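Local coordinates for protein alpha-fucosidase GH29 (Fusarium graminearum, PDB 4PSR) that hydrolyses alpha-L-fucosides to release L-fucose, probably including the alpha-1,6-linked fucose on the reducing-end N-acetylglucosamine of glycoproteins, at residues K165-Y174 and V218-L229. Sequence-based numbering, arbitrary orientation.
Sequences KLVIAMHQAY and VQPDIIWNDFSL. With FUL (beta-L-fucopyranose), chain M.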
ATOM      1  N   LYS A 165      14.236  -4.578  -2.883  1.00 10.01           N
ATOM      2  CA  LYS A 165      13.950  -4.946  -1.495  1.00 10.02           C
ATOM      3  C   LYS A 165      12.908  -6.049  -1.477  1.00 10.80           C
ATOM      4  O   LYS A 165      12.072  -6.155  -2.378  1.00 10.51           O
ATOM      5  CB  LYS A 165      13.465  -3.712  -0.716  1.00 13.15           C
ATOM      6  CG  LYS A 165      14.506  -2.600  -0.571  1.00 15.12           C
ATOM      7  CD  LYS A 165      15.275  -2.716   0.719  1.00 16.25           C
ATOM      8  CE  LYS A 165      16.250  -1.554   0.944  1.00 17.99           C
ATOM      9  NZ  LYS A 165      16.938  -1.736   2.246  1.00 27.91           N
ATOM     10  N   LEU A 166      12.937  -6.860  -0.431  1.00 10.40           N
ATOM     11  CA  LEU A 166      12.064  -8.021  -0.316  1.00  8.96           C
ATOM     12  C   LEU A 166      10.898  -7.748   0.639  1.00 10.18           C
ATOM     13  O   LEU A 166      11.111  -7.434   1.832  1.00 10.39           O
ATOM     14  CB  LEU A 166      12.844  -9.233   0.194  1.00 11.06           C
ATOM     15  CG  LEU A 166      12.058 -10.531   0.392  1.00 10.63           C
ATOM     16  CD1 LEU A 166      11.535 -11.083  -0.899  1.00 11.37           C
ATOM     17  CD2 LEU A 166      12.900 -11.575   1.115  1.00 12.76           C
ATOM     18  N   VAL A 167       9.680  -7.898   0.113  1.00  9.07           N
ATOM     19  CA  VAL A 167       8.475  -7.941   0.940  1.00  8.98           C
ATOM     20  C   VAL A 167       7.978  -9.379   1.021  1.00 10.05           C
ATOM     21  O   VAL A 167       7.988 -10.122   0.023  1.00 10.48           O
ATOM     22  CB  VAL A 167       7.351  -6.986   0.431  1.00  8.75           C
ATOM     23  CG1 VAL A 167       6.978  -7.247  -1.027  1.00  9.77           C
ATOM     24  CG2 VAL A 167       6.114  -7.060   1.322  1.00  9.72           C
ATOM     25  N   ILE A 168       7.529  -9.753   2.218  1.00  9.07           N
ATOM     26  CA  ILE A 168       6.865 -11.039   2.443  1.00  9.58           C
ATOM     27  C   ILE A 168       5.499 -10.762   3.061  1.00  9.44           C
ATOM     28  O   ILE A 168       5.429 -10.054   4.078  1.00 10.73           O
ATOM     29  CB  ILE A 168       7.683 -11.966   3.375  1.00  9.73           C
ATOM     30  CG1 ILE A 168       9.049 -12.326   2.751  1.00 11.70           C
ATOM     31  CG2 ILE A 168       6.881 -13.226   3.735  1.00 11.60           C
ATOM     32  CD1 ILE A 168       8.993 -13.283   1.569  1.00 12.33           C
ATOM     33  N   ALA A 169       4.443 -11.293   2.460  1.00  9.24           N
ATOM     34  CA  ALA A 169       3.076 -11.164   3.000  1.00 10.02           C
ATOM     35  C   ALA A 169       2.665 -12.408   3.754  1.00 11.10           C
ATOM     36  O   ALA A 169       2.840 -13.556   3.304  1.00 10.50           O
ATOM     37  CB  ALA A 169       2.075 -10.830   1.886  1.00 10.54           C
ATOM     38  N   MET A 170       2.100 -12.154   4.941  1.00  9.64           N
ATOM     39  CA  MET A 170       1.699 -13.172   5.896  1.00 10.59           C
ATOM     40  C   MET A 170       0.262 -12.913   6.324  1.00 10.31           C
ATOM     41  O   MET A 170      -0.047 -11.818   6.798  1.00 10.25           O
ATOM     42  CB  MET A 170       2.612 -13.132   7.106  1.00  9.50           C
ATOM     43  CG  MET A 170       4.069 -13.435   6.808  1.00 10.13           C
ATOM     44  SD  MET A 170       4.373 -15.165   6.396  1.00 11.35           S
ATOM     45  CE  MET A 170       4.267 -15.883   8.053  1.00 13.84           C
ATOM     46  N   HIS A 171      -0.607 -13.904   6.151  1.00 10.01           N
ATOM     47  CA  HIS A 171      -2.026 -13.746   6.461  1.00  8.80           C
ATOM     48  C   HIS A 171      -2.501 -14.873   7.417  1.00 11.35           C
ATOM     49  O   HIS A 171      -3.646 -15.328   7.350  1.00 10.81           O
ATOM     50  CB  HIS A 171      -2.927 -13.741   5.190  1.00 10.80           C
ATOM     51  CG  HIS A 171      -2.385 -13.018   3.979  1.00 10.78           C
ATOM     52  ND1 HIS A 171      -3.147 -12.124   3.258  1.00 10.07           N
ATOM     53  CD2 HIS A 171      -1.199 -13.114   3.319  1.00 11.08           C
ATOM     54  CE1 HIS A 171      -2.458 -11.705   2.203  1.00 11.36           C
ATOM     55  NE2 HIS A 171      -1.275 -12.293   2.217  1.00 11.29           N
ATOM     56  N   GLN A 172      -1.621 -15.272   8.332  1.00 10.69           N
ATOM     57  CA  GLN A 172      -1.822 -16.521   9.065  1.00 10.81           C
ATOM     58  C   GLN A 172      -2.636 -16.390  10.351  1.00 12.83           C
ATOM     59  O   GLN A 172      -2.951 -17.400  10.973  1.00 12.36           O
ATOM     60  CB  GLN A 172      -0.499 -17.276   9.257  1.00 10.56           C
ATOM     61  CG  GLN A 172       0.388 -16.909  10.430  1.00 11.95           C
ATOM     62  CD  GLN A 172       1.148 -15.600  10.323  1.00 11.05           C
ATOM     63  OE1 GLN A 172       0.811 -14.732   9.507  1.00 11.42           O
ATOM     64  NE2 GLN A 172       2.180 -15.433  11.154  1.00 10.71           N
ATOM     65  N   ALA A 173      -3.039 -15.176  10.708  1.00 11.39           N
ATOM     66  CA  ALA A 173      -3.932 -14.995  11.867  1.00 10.92           C
ATOM     67  C   ALA A 173      -5.340 -15.472  11.606  1.00 10.64           C
ATOM     68  O   ALA A 173      -5.953 -16.124  12.482  1.00 11.29           O
ATOM     69  CB  ALA A 173      -3.956 -13.558  12.297  1.00 11.43           C
ATOM     70  N   TYR A 174      -5.923 -15.166  10.449  1.00 10.91           N
ATOM     71  CA  TYR A 174      -7.334 -15.512  10.244  1.00 10.71           C
ATOM     72  C   TYR A 174      -7.520 -17.021  10.083  1.00 11.06           C
ATOM     73  O   TYR A 174      -8.612 -17.571  10.305  1.00 12.60           O
ATOM     74  CB  TYR A 174      -7.921 -14.725   9.067  1.00 12.13           C
ATOM     75  CG  TYR A 174      -9.389 -14.911   8.812  1.00 10.25           C
ATOM     76  CD1 TYR A 174     -10.315 -14.945   9.856  1.00 12.45           C
ATOM     77  CD2 TYR A 174      -9.873 -14.970   7.519  1.00 13.11           C
ATOM     78  CE1 TYR A 174     -11.651 -15.097   9.601  1.00 12.06           C
ATOM     79  CE2 TYR A 174     -11.226 -15.124   7.254  1.00 12.72           C
ATOM     80  CZ  TYR A 174     -12.116 -15.165   8.301  1.00 12.43           C
ATOM     81  OH  TYR A 174     -13.458 -15.322   7.986  1.00 14.86           O
ATOM     82  N   VAL A 218      14.674 -15.793   5.305  1.00 10.59           N
ATOM     83  CA  VAL A 218      14.818 -14.931   4.127  1.00 10.96           C
ATOM     84  C   VAL A 218      15.133 -13.464   4.416  1.00 13.73           C
ATOM     85  O   VAL A 218      15.356 -12.687   3.487  1.00 12.82           O
ATOM     86  CB  VAL A 218      13.615 -15.041   3.130  1.00 11.93           C
ATOM     87  CG1 VAL A 218      13.442 -16.461   2.690  1.00 11.60           C
ATOM     88  CG2 VAL A 218      12.309 -14.459   3.718  1.00 14.10           C
ATOM     89  N   GLN A 219      15.213 -13.082   5.684  1.00 12.26           N
ATOM     90  CA  GLN A 219      15.572 -11.714   6.061  1.00  9.62           C
ATOM     91  C   GLN A 219      14.800 -10.610   5.301  1.00 11.56           C
ATOM     92  O   GLN A 219      15.399  -9.724   4.662  1.00 12.68           O
ATOM     93  CB  GLN A 219      17.093 -11.482   5.977  1.00 11.14           C
ATOM     94  CG  GLN A 219      17.898 -12.488   6.813  1.00 15.59           C
ATOM     95  CD  GLN A 219      19.401 -12.185   6.852  1.00 20.51           C
ATOM     96  OE1 GLN A 219      19.878 -11.226   6.233  1.00 28.08           O
ATOM     97  NE2 GLN A 219      20.158 -13.035   7.560  1.00 22.98           N
ATOM     98  N   PRO A 220      13.470 -10.638   5.398  1.00 11.21           N
ATOM     99  CA  PRO A 220      12.668  -9.651   4.653  1.00 10.78           C
ATOM    100  C   PRO A 220      12.879  -8.207   5.096  1.00 10.70           C
ATOM    101  O   PRO A 220      13.063  -7.938   6.294  1.00 11.98           O
ATOM    102  CB  PRO A 220      11.229 -10.073   4.958  1.00 11.99           C
ATOM    103  CG  PRO A 220      11.326 -10.744   6.304  1.00 11.24           C
ATOM    104  CD  PRO A 220      12.646 -11.436   6.326  1.00 12.44           C
ATOM    105  N   ASP A 221      12.848  -7.303   4.126  1.00 10.38           N
ATOM    106  CA  ASP A 221      12.870  -5.877   4.383  1.00  9.72           C
ATOM    107  C   ASP A 221      11.519  -5.352   4.864  1.00 11.80           C
ATOM    108  O   ASP A 221      11.480  -4.363   5.595  1.00 11.65           O
ATOM    109  CB  ASP A 221      13.315  -5.166   3.120  1.00 11.20           C
ATOM    110  CG  ASP A 221      14.693  -5.606   2.698  1.00 11.57           C
ATOM    111  OD1 ASP A 221      15.651  -5.335   3.468  1.00 13.06           O
ATOM    112  OD2 ASP A 221      14.832  -6.256   1.639  1.00 12.53           O
ATOM    113  N   ILE A 222      10.453  -6.000   4.422  1.00 11.25           N
ATOM    114  CA  ILE A 222       9.098  -5.669   4.837  1.00 10.07           C
ATOM    115  C   ILE A 222       8.360  -6.946   5.148  1.00 10.17           C
ATOM    116  O   ILE A 222       8.398  -7.900   4.360  1.00 10.66           O
ATOM    117  CB  ILE A 222       8.288  -4.945   3.721  1.00 10.38           C
ATOM    118  CG1 ILE A 222       8.978  -3.649   3.235  1.00 10.78           C
ATOM    119  CG2 ILE A 222       6.850  -4.647   4.209  1.00 11.56           C
ATOM    120  CD1 ILE A 222       8.543  -3.215   1.818  1.00 12.91           C
ATOM    121  N   ILE A 223       7.727  -7.016   6.320  1.00  9.18           N
ATOM    122  CA  ILE A 223       6.765  -8.090   6.608  1.00 11.14           C
ATOM    123  C   ILE A 223       5.365  -7.478   6.626  1.00  9.71           C
ATOM    124  O   ILE A 223       5.041  -6.645   7.511  1.00 10.67           O
ATOM    125  CB  ILE A 223       7.054  -8.834   7.930  1.00 10.67           C
ATOM    126  CG1 ILE A 223       8.432  -9.503   7.845  1.00 11.24           C
ATOM    127  CG2 ILE A 223       5.963  -9.868   8.205  1.00 10.97           C
ATOM    128  CD1 ILE A 223       8.843 -10.221   9.141  1.00 10.80           C
ATOM    129  N   TRP A 224       4.550  -7.877   5.661  1.00  9.90           N
ATOM    130  CA  TRP A 224       3.184  -7.396   5.495  1.00  9.69           C
ATOM    131  C   TRP A 224       2.279  -8.377   6.221  1.00 10.56           C
ATOM    132  O   TRP A 224       2.427  -9.593   6.065  1.00 10.02           O
ATOM    133  CB  TRP A 224       2.920  -7.358   3.995  1.00  9.57           C
ATOM    134  CG  TRP A 224       1.589  -6.914   3.461  1.00  9.83           C
ATOM    135  CD1 TRP A 224       1.357  -5.765   2.746  1.00  9.61           C
ATOM    136  CD2 TRP A 224       0.349  -7.627   3.463  1.00 10.28           C
ATOM    137  NE1 TRP A 224       0.063  -5.726   2.309  1.00 11.12           N
ATOM    138  CE2 TRP A 224      -0.590  -6.845   2.740  1.00 10.72           C
ATOM    139  CE3 TRP A 224      -0.077  -8.844   4.021  1.00  9.42           C
ATOM    140  CZ2 TRP A 224      -1.926  -7.228   2.570  1.00 11.93           C
ATOM    141  CZ3 TRP A 224      -1.419  -9.225   3.855  1.00 11.55           C
ATOM    142  CH2 TRP A 224      -2.320  -8.412   3.133  1.00 12.83           C
ATOM    143  N   ASN A 225       1.354  -7.845   7.039  1.00 11.34           N
ATOM    144  CA  ASN A 225       0.405  -8.655   7.814  1.00 11.32           C
ATOM    145  C   ASN A 225      -1.023  -8.373   7.439  1.00  9.97           C
ATOM    146  O   ASN A 225      -1.397  -7.205   7.254  1.00 12.37           O
ATOM    147  CB  ASN A 225       0.529  -8.407   9.322  1.00  9.73           C
ATOM    148  CG  ASN A 225       1.829  -8.881   9.877  1.00 10.63           C
ATOM    149  OD1 ASN A 225       1.923 -10.043  10.344  1.00 12.39           O
ATOM    150  ND2 ASN A 225       2.837  -8.007   9.892  1.00 11.50           N
ATOM    151  N   ASP A 226      -1.852  -9.408   7.401  1.00 12.43           N
ATOM    152  CA  ASP A 226      -3.281  -9.249   7.208  1.00 10.35           C
ATOM    153  C   ASP A 226      -4.002  -9.116   8.560  1.00 11.89           C
ATOM    154  O   ASP A 226      -3.378  -9.153   9.597  1.00 11.43           O
ATOM    155  CB  ASP A 226      -3.845 -10.426   6.387  1.00 10.38           C
ATOM    156  CG  ASP A 226      -5.010 -10.034   5.508  1.00 12.51           C
ATOM    157  OD1 ASP A 226      -5.592  -8.932   5.747  1.00 14.30           O
ATOM    158  OD2 ASP A 226      -5.358 -10.795   4.602  1.00 12.73           O
ATOM    159  N   PHE A 227      -5.316  -8.961   8.469  1.00 12.70           N
ATOM    160  CA  PHE A 227      -6.194  -8.667   9.611  1.00 10.08           C
ATOM    161  C   PHE A 227      -6.303  -9.841  10.579  1.00 12.71           C
ATOM    162  O   PHE A 227      -5.715 -10.903  10.363  1.00 13.45           O
ATOM    163  CB  PHE A 227      -7.589  -8.259   9.111  1.00 11.85           C
ATOM    164  CG  PHE A 227      -8.471  -9.406   8.721  1.00 12.56           C
ATOM    165  CD1 PHE A 227      -9.509  -9.804   9.537  1.00 15.01           C
ATOM    166  CD2 PHE A 227      -8.278 -10.102   7.539  1.00 17.75           C
ATOM    167  CE1 PHE A 227     -10.337 -10.876   9.193  1.00 14.98           C
ATOM    168  CE2 PHE A 227      -9.109 -11.170   7.193  1.00 18.57           C
ATOM    169  CZ  PHE A 227     -10.145 -11.554   8.030  1.00 16.41           C
ATOM    170  N   SER A 228      -7.089  -9.642  11.638  1.00 11.74           N
ATOM    171  CA  SER A 228      -7.278 -10.605  12.744  1.00 11.96           C
ATOM    172  C   SER A 228      -6.070 -10.616  13.675  1.00 11.78           C
ATOM    173  O   SER A 228      -5.870 -11.585  14.422  1.00 11.41           O
ATOM    174  CB  SER A 228      -7.652 -12.006  12.264  1.00 11.52           C
ATOM    175  OG  SER A 228      -8.146 -12.760  13.377  1.00 13.74           O
ATOM    176  N   LEU A 229      -5.285  -9.537  13.686  1.00 11.34           N
ATOM    177  CA  LEU A 229      -4.289  -9.331  14.719  1.00 12.35           C
ATOM    178  C   LEU A 229      -4.992  -8.881  16.027  1.00 13.15           C
ATOM    179  O   LEU A 229      -4.705  -9.414  17.115  1.00 13.65           O
ATOM    180  CB  LEU A 229      -3.205  -8.316  14.281  1.00 12.42           C
ATOM    181  CG  LEU A 229      -2.438  -8.691  12.990  1.00 12.52           C
ATOM    182  CD1 LEU A 229      -1.408  -7.638  12.733  1.00 13.23           C
ATOM    183  CD2 LEU A 229      -1.783 -10.067  13.101  1.00 11.75           C
TER
HETATM  184  C1  FUL M 622      -7.611  -9.469   2.599  1.00 13.49           C
HETATM  185  C2  FUL M 622      -7.573 -10.971   2.405  1.00 16.14           C
HETATM  186  O2  FUL M 622      -8.666 -11.634   3.059  1.00 13.61           O
HETATM  187  C3  FUL M 622      -7.627 -11.198   0.917  1.00 13.34           C
HETATM  188  O3  FUL M 622      -7.673 -12.585   0.667  1.00 12.57           O
HETATM  189  C4  FUL M 622      -6.397 -10.565   0.319  1.00 13.81           C
HETATM  190  O4  FUL M 622      -5.237 -11.238   0.799  1.00 13.00           O
HETATM  191  C5  FUL M 622      -6.362  -9.087   0.686  1.00 14.89           C
HETATM  192  C6  FUL M 622      -5.115  -8.385   0.192  1.00 15.82           C
HETATM  193  O5  FUL M 622      -6.440  -8.874   2.093  1.00 13.26           O
HETATM  194  O1  FUL M 622      -7.650  -9.201   3.977  1.00 15.10           O
HETATM  195  O   HOH W   1      15.802  -2.816   4.574  1.00 16.72           O
HETATM  196  O   HOH W   2      18.029  -4.643   2.131  1.00 25.76           O
HETATM  197  O   HOH W   3      -5.028 -12.955   8.680  1.00 11.99           O
HETATM  198  O   HOH W   4       0.158 -12.164  10.363  1.00 11.41           O
HETATM  199  O   HOH W   5      -2.476 -11.996   9.449  1.00 11.59           O
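Strands 165-170 and 222-225 pair in parallel as the third and fourth staves of the eight-stranded TIM barrel, joined by a right-handed beta-alpha-beta crossover through helix 200-218. They illustrate how such barrels gather active-site groups at the C-terminal strand ends. Backbone bonds alternate across the pair, among them Trp224 N to Ile168 O (2.8 Å) and Met170 N to Trp224 O. Val167, Ile222, Ala169 and Trp224 face the barrel interior, where Ala169 CB lies 3.6 Å from Trp224 CE3 and Asp303 binds the indole NE1. On the other face, Ile168 CG1 packs on Pro220 CB and Ile168 also touches Met214 of the helix. At the N-terminal end, Asp221 OD2 accepts the N-H of Leu166 through its anti lone pair in an almost straight bond (177°), while OD1 pairs with Lys265 and is bridged to Lys165 NZ by each of two waters.

Beyond the strands, the Tyr174 and Phe227 rings meet obliquely, Phe227 CZ lying over one face of the tyrosine. Here the bound beta-L-fucose lies against His171, Asp226 and Phe227. Asp226 OD1 has as partners the sugar O1 hydroxyl at 2.7 Å, the backbone N of Phe227 and the ammonium of Lys272. Its other oxygen, OD2, receives His171 ND1 at 2.9 Å, the imidazole and carboxylate planes being turned 76° apart; bonds to OD1 and OD2 together fix the carboxylate's rotation.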